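Integron Cassette Protein Hfx_Cass5 (Unidentified, PDB 3IF4) is of unknown function, is encoded by a mobile integron gene cassette from a sewage-outfall metagenome, and assembles as two chains that share a sheet. Local coordinates at residues Thr100-Val103 and Leu109-Glu112; Pro48-Tyr51 and Glu56-Trp59. One frame throughout, in Å; residues are numbered along the deposited sequence.

In the fold
The two contacts lie on opposite sides of the chain's centre, with their centres about 38 Å apart and their nearest atoms about 23 Å apart, and they share no helix or strand. Contact 2 comes first along the chain and is partly buried: a loop folds back on strand 58-60, outermost in the antiparallel sheet within this chain, through aliphatic and indole packing and one bridging water. Contact 1 is a surface contact farther from the centre, joining strand 101-103 to helix 107-118 through a charged guanidinium on an indole. Neither has a direct hydrogen bond between its segments, and both reach the second subunit, contact 1 through a shared sheet and contact 2 through side-chain packing.

Contact 1: Thr100-Val103 and Leu109-Glu112; sequences TRWV and LRAE
NE of Arg110 stands 3.2 Å above the indole plane of Trp102, nearly over the middle of its five-membered ring; CZ lies near the rim of that ring, and the two terminal nitrogens overhang it. No hydrogen bond joins the two: the indole NE1 and the arginine nitrogens are all donors, so they share a cation-pi stack. CZ of Arg110 stands 3.6 Å from the centroid of the five-membered ring of Trp102, and the planes are 22° apart, a tilt that brings NH2 of Arg110 down to 3.2 Å from CD1 of Trp102. Farther back along the side chain, CG of Arg110 makes a CH-pi contact 3.5 Å from the centroid of the six-membered ring of Trp102. Thus charge lies on the pyrrole part and aliphatic chain on the benzene part. Bends at chi2 (-104°) and chi3 (-143°) fold the arginine across the indole rather than letting it run straight out from the helix. On the opposite face CG2 of Thr100 lies 3.6 Å from the Trp102 plane, toward the NE1 side. With an alanine in place of Trp102 the guanidinium would probably lose its pi surface and be less restricted in its rotation, and the threonine methyl would lose its ring neighbour. Leu113 and Thr114 of helix 107-118 also touch the indole, as does Leu96, so Trp102 joins its strand to more than one turn of that helix. Strand 101-103 itself pairs parallel with a strand of the second subunit, where Ile30 of that chain packs on Trp102, and helix 107-118 lies beside this intersubunit sheet.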
loop_
_atom_site.group_PDB
_atom_site.type_symbol
_atom_site.label_atom_id
_atom_site.label_comp_id
_atom_site.label_asym_id
_atom_site.label_seq_id
_atom_site.Cartn_x
_atom_site.Cartn_y
_atom_site.Cartn_z
ATOM N N THR A 100 3.658 28.222 6.308
ATOM C CA THR A 100 3.944 26.925 5.706
ATOM C C THR A 100 4.620 27.088 4.349
ATOM O O THR A 100 4.085 27.740 3.452
ATOM C CB THR A 100 2.664 26.087 5.534
ATOM O OG1 THR A 100 2.048 25.883 6.812
ATOM C CG2 THR A 100 2.990 24.738 4.912
ATOM N N ARG A 101 5.799 26.493 4.207
ATOM C CA ARG A 101 6.556 26.583 2.964
ATOM C C ARG A 101 6.192 25.454 2.004
ATOM O O ARG A 101 6.236 24.280 2.368
ATOM C CB ARG A 101 8.059 26.564 3.249
ATOM C CG ARG A 101 8.665 27.939 3.479
ATOM C CD ARG A 101 10.146 27.842 3.810
ATOM N NE ARG A 101 10.561 26.464 4.055
ATOM C CZ ARG A 101 11.263 25.732 3.195
ATOM N NH1 ARG A 101 11.631 26.245 2.029
ATOM N NH2 ARG A 101 11.598 24.486 3.502
ATOM N N TRP A 102 5.836 25.820 0.778
ATOM C CA TRP A 102 5.481 24.842 -0.243
ATOM C C TRP A 102 6.558 24.772 -1.321
ATOM O O TRP A 102 6.817 25.755 -2.016
ATOM C CB TRP A 102 4.129 25.186 -0.869
ATOM C CG TRP A 102 3.026 25.339 0.134
ATOM C CD1 TRP A 102 2.816 26.399 0.966
ATOM C CD2 TRP A 102 1.980 24.399 0.409
ATOM N NE1 TRP A 102 1.705 26.179 1.742
ATOM C CE2 TRP A 102 1.173 24.958 1.421
ATOM C CE3 TRP A 102 1.647 23.140 -0.100
ATOM C CZ2 TRP A 102 0.056 24.302 1.933
ATOM C CZ3 TRP A 102 0.537 22.490 0.409
ATOM C CH2 TRP A 102 -0.245 23.071 1.415
ATOM N N VAL A 103 7.181 23.607 -1.456
ATOM C CA VAL A 103 8.248 23.419 -2.432
ATOM C C VAL A 103 7.828 22.480 -3.559
ATOM O O VAL A 103 7.586 21.294 -3.335
ATOM C CB VAL A 103 9.526 22.868 -1.771
ATOM C CG1 VAL A 103 10.618 22.672 -2.812
ATOM C CG2 VAL A 103 9.995 23.800 -0.665
ATOM N N LEU A 109 -3.081 21.663 -6.618
ATOM C CA LEU A 109 -2.713 20.633 -5.655
ATOM C C LEU A 109 -2.516 21.265 -4.285
ATOM O O LEU A 109 -2.885 20.698 -3.255
ATOM C CB LEU A 109 -1.424 19.946 -6.086
ATOM C CG LEU A 109 -0.971 18.809 -5.178
ATOM C CD1 LEU A 109 -2.149 17.924 -4.847
ATOM C CD2 LEU A 109 0.137 18.007 -5.844
ATOM N N ARG A 110 -1.933 22.456 -4.291
ATOM C CA ARG A 110 -1.667 23.193 -3.066
ATOM C C ARG A 110 -2.976 23.546 -2.364
ATOM O O ARG A 110 -3.082 23.440 -1.142
ATOM C CB ARG A 110 -0.863 24.446 -3.396
ATOM C CG ARG A 110 0.058 24.931 -2.301
ATOM C CD ARG A 110 -0.522 26.135 -1.595
ATOM N NE ARG A 110 0.504 27.106 -1.226
ATOM C CZ ARG A 110 0.276 28.156 -0.446
ATOM N NH1 ARG A 110 -0.937 28.354 0.047
ATOM N NH2 ARG A 110 1.255 29.000 -0.150
ATOM N N ALA A 111 -3.978 23.951 -3.141
ATOM C CA ALA A 111 -5.292 24.240 -2.575
ATOM C C ALA A 111 -5.906 22.965 -2.007
ATOM O O ALA A 111 -6.349 22.923 -0.860
ATOM C CB ALA A 111 -6.205 24.843 -3.625
ATOM N N GLU A 112 -5.913 21.919 -2.822
ATOM C CA GLU A 112 -6.507 20.655 -2.424
ATOM C C GLU A 112 -5.803 20.058 -1.204
ATOM O O GLU A 112 -6.443 19.450 -0.343
ATOM C CB GLU A 112 -6.466 19.680 -3.594
ATOM C CG GLU A 112 -7.430 18.528 -3.469
ATOM C CD GLU A 112 -7.486 17.708 -4.734
ATOM O OE1 GLU A 112 -7.478 18.313 -5.828
ATOM O OE2 GLU A 112 -7.531 16.462 -4.633
#

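Contact 2: Pro48-Tyr51 and Glu56-Trp59; sequences PYIY and EVSW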
loop_
_atom_site.group_PDB
_atom_site.type_symbol
_atom_site.label_atom_id
_atom_site.label_comp_id
_atom_site.label_asym_id
_atom_site.label_seq_id
_atom_site.Cartn_x
_atom_site.Cartn_y
_atom_site.Cartn_z
ATOM N N PRO A 48 0.051 -19.479 6.788
ATOM C CA PRO A 48 -0.241 -18.779 8.048
ATOM C C PRO A 48 0.698 -17.606 8.285
ATOM O O PRO A 48 0.287 -16.579 8.820
ATOM C CB PRO A 48 0.024 -19.849 9.116
ATOM C CG PRO A 48 -0.020 -21.150 8.394
ATOM C CD PRO A 48 0.466 -20.873 7.013
ATOM N N TYR A 49 1.955 -17.777 7.891
ATOM C CA TYR A 49 3.008 -16.803 8.154
ATOM C C TYR A 49 3.337 -15.957 6.935
ATOM O O TYR A 49 4.375 -15.285 6.913
ATOM C CB TYR A 49 4.286 -17.521 8.612
ATOM C CG TYR A 49 4.365 -17.790 10.093
ATOM C CD1 TYR A 49 3.283 -17.535 10.932
ATOM C CD2 TYR A 49 5.522 -18.323 10.655
ATOM C CE1 TYR A 49 3.361 -17.781 12.299
ATOM C CE2 TYR A 49 5.608 -18.578 12.010
ATOM C CZ TYR A 49 4.528 -18.307 12.829
ATOM O OH TYR A 49 4.625 -18.568 14.182
ATOM N N ILE A 50 2.474 -15.992 5.920
ATOM C CA ILE A 50 2.712 -15.191 4.719
ATOM C C ILE A 50 2.944 -13.705 5.040
ATOM O O ILE A 50 3.743 -13.039 4.377
ATOM C CB ILE A 50 1.579 -15.326 3.679
ATOM C CG1 ILE A 50 2.102 -14.966 2.287
ATOM C CG2 ILE A 50 0.375 -14.472 4.053
ATOM C CD1 ILE A 50 3.117 -15.963 1.748
ATOM N N TYR A 51 2.252 -13.185 6.052
ATOM C CA TYR A 51 2.431 -11.785 6.430
ATOM C C TYR A 51 3.888 -11.513 6.783
ATOM O O TYR A 51 4.379 -10.404 6.594
ATOM C CB TYR A 51 1.518 -11.404 7.598
ATOM C CG TYR A 51 1.884 -12.054 8.912
ATOM C CD1 TYR A 51 2.777 -11.447 9.784
ATOM C CD2 TYR A 51 1.331 -13.265 9.288
ATOM C CE1 TYR A 51 3.110 -12.027 10.992
ATOM C CE2 TYR A 51 1.663 -13.861 10.495
ATOM C CZ TYR A 51 2.553 -13.236 11.342
ATOM O OH TYR A 51 2.885 -13.819 12.545
ATOM N N GLU A 56 3.045 -7.251 2.012
ATOM C CA GLU A 56 1.655 -6.782 1.970
ATOM C C GLU A 56 0.655 -7.855 1.512
ATOM O O GLU A 56 -0.466 -7.545 1.116
ATOM C CB GLU A 56 1.532 -5.533 1.096
ATOM C CG GLU A 56 2.363 -4.367 1.589
ATOM C CD GLU A 56 2.130 -4.072 3.065
ATOM O OE1 GLU A 56 1.608 -2.978 3.372
ATOM O OE2 GLU A 56 2.462 -4.929 3.917
ATOM N N VAL A 57 1.066 -9.116 1.567
ATOM C CA VAL A 57 0.154 -10.214 1.286
ATOM C C VAL A 57 -0.347 -10.779 2.608
ATOM O O VAL A 57 0.395 -10.821 3.586
ATOM C CB VAL A 57 0.867 -11.302 0.486
ATOM C CG1 VAL A 57 -0.078 -12.454 0.175
ATOM C CG2 VAL A 57 1.431 -10.699 -0.787
ATOM N N SER A 58 -1.603 -11.204 2.647
ATOM C CA SER A 58 -2.153 -11.772 3.870
ATOM C C SER A 58 -2.804 -13.120 3.622
ATOM O O SER A 58 -3.158 -13.460 2.492
ATOM C CB SER A 58 -3.178 -10.828 4.490
ATOM O OG SER A 58 -2.790 -9.495 4.285
ATOM N N TRP A 59 -2.965 -13.883 4.693
ATOM C CA TRP A 59 -3.616 -15.180 4.617
ATOM C C TRP A 59 -4.895 -15.117 5.437
ATOM O O TRP A 59 -4.871 -14.733 6.598
ATOM C CB TRP A 59 -2.691 -16.283 5.144
ATOM C CG TRP A 59 -3.328 -17.665 5.254
ATOM C CD1 TRP A 59 -3.725 -18.299 6.402
ATOM C CD2 TRP A 59 -3.611 -18.577 4.178
ATOM N NE1 TRP A 59 -4.239 -19.544 6.105
ATOM C CE2 TRP A 59 -4.180 -19.739 4.752
ATOM C CE3 TRP A 59 -3.442 -18.522 2.791
ATOM C CZ2 TRP A 59 -4.586 -20.834 3.982
ATOM C CZ3 TRP A 59 -3.845 -19.614 2.025
ATOM C CH2 TRP A 59 -4.406 -20.757 2.626
HETATM O O HOH W 1 3.627 -10.504 3.105
#
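Backbone N of Pro48 lies over one face of the Trp59 indole, on its pyrrole side, while CB of Pro48 points away. Just beyond the rim, CA of Pro48 is 3.9 Å from CD1 of Trp59. At its pyrrole edge the ring NE1 is hydrogen-bonded to OE1 of Glu61, which probably helps set how the indole is turned; Gln46 and Arg64 also touch Trp59. Next to it, Ile50 fills the angle between loop and strand with both its branches. Its CG2, lodged between the backbone N and the carbonyl carbon, rests on the Ser58-Trp59 peptide, 3.5 Å from N of Trp59, and also meets CB of Trp59 at 3.7 Å. The other branch, with CG1 anti to the backbone N (chi1 -157°), touches CG1 of Val57 at 3.9 Å. Strand 58-60 is an outermost strand of the four-stranded antiparallel sheet within this chain; its inner neighbour, strand 65-67, places Leu66 against Ile50, Val57 and Trp59. The loop, which includes a short 3-10 segment taking in Ile50 and Tyr51, folds back beside that edge strand. A water bridges the two backbones: it donates to O of Ile50 at 2.8 Å and accepts from N of Val57 at 3.3 Å. Gln90 and Ala86 of the second subunit pack on Ile50 and Val57 respectively.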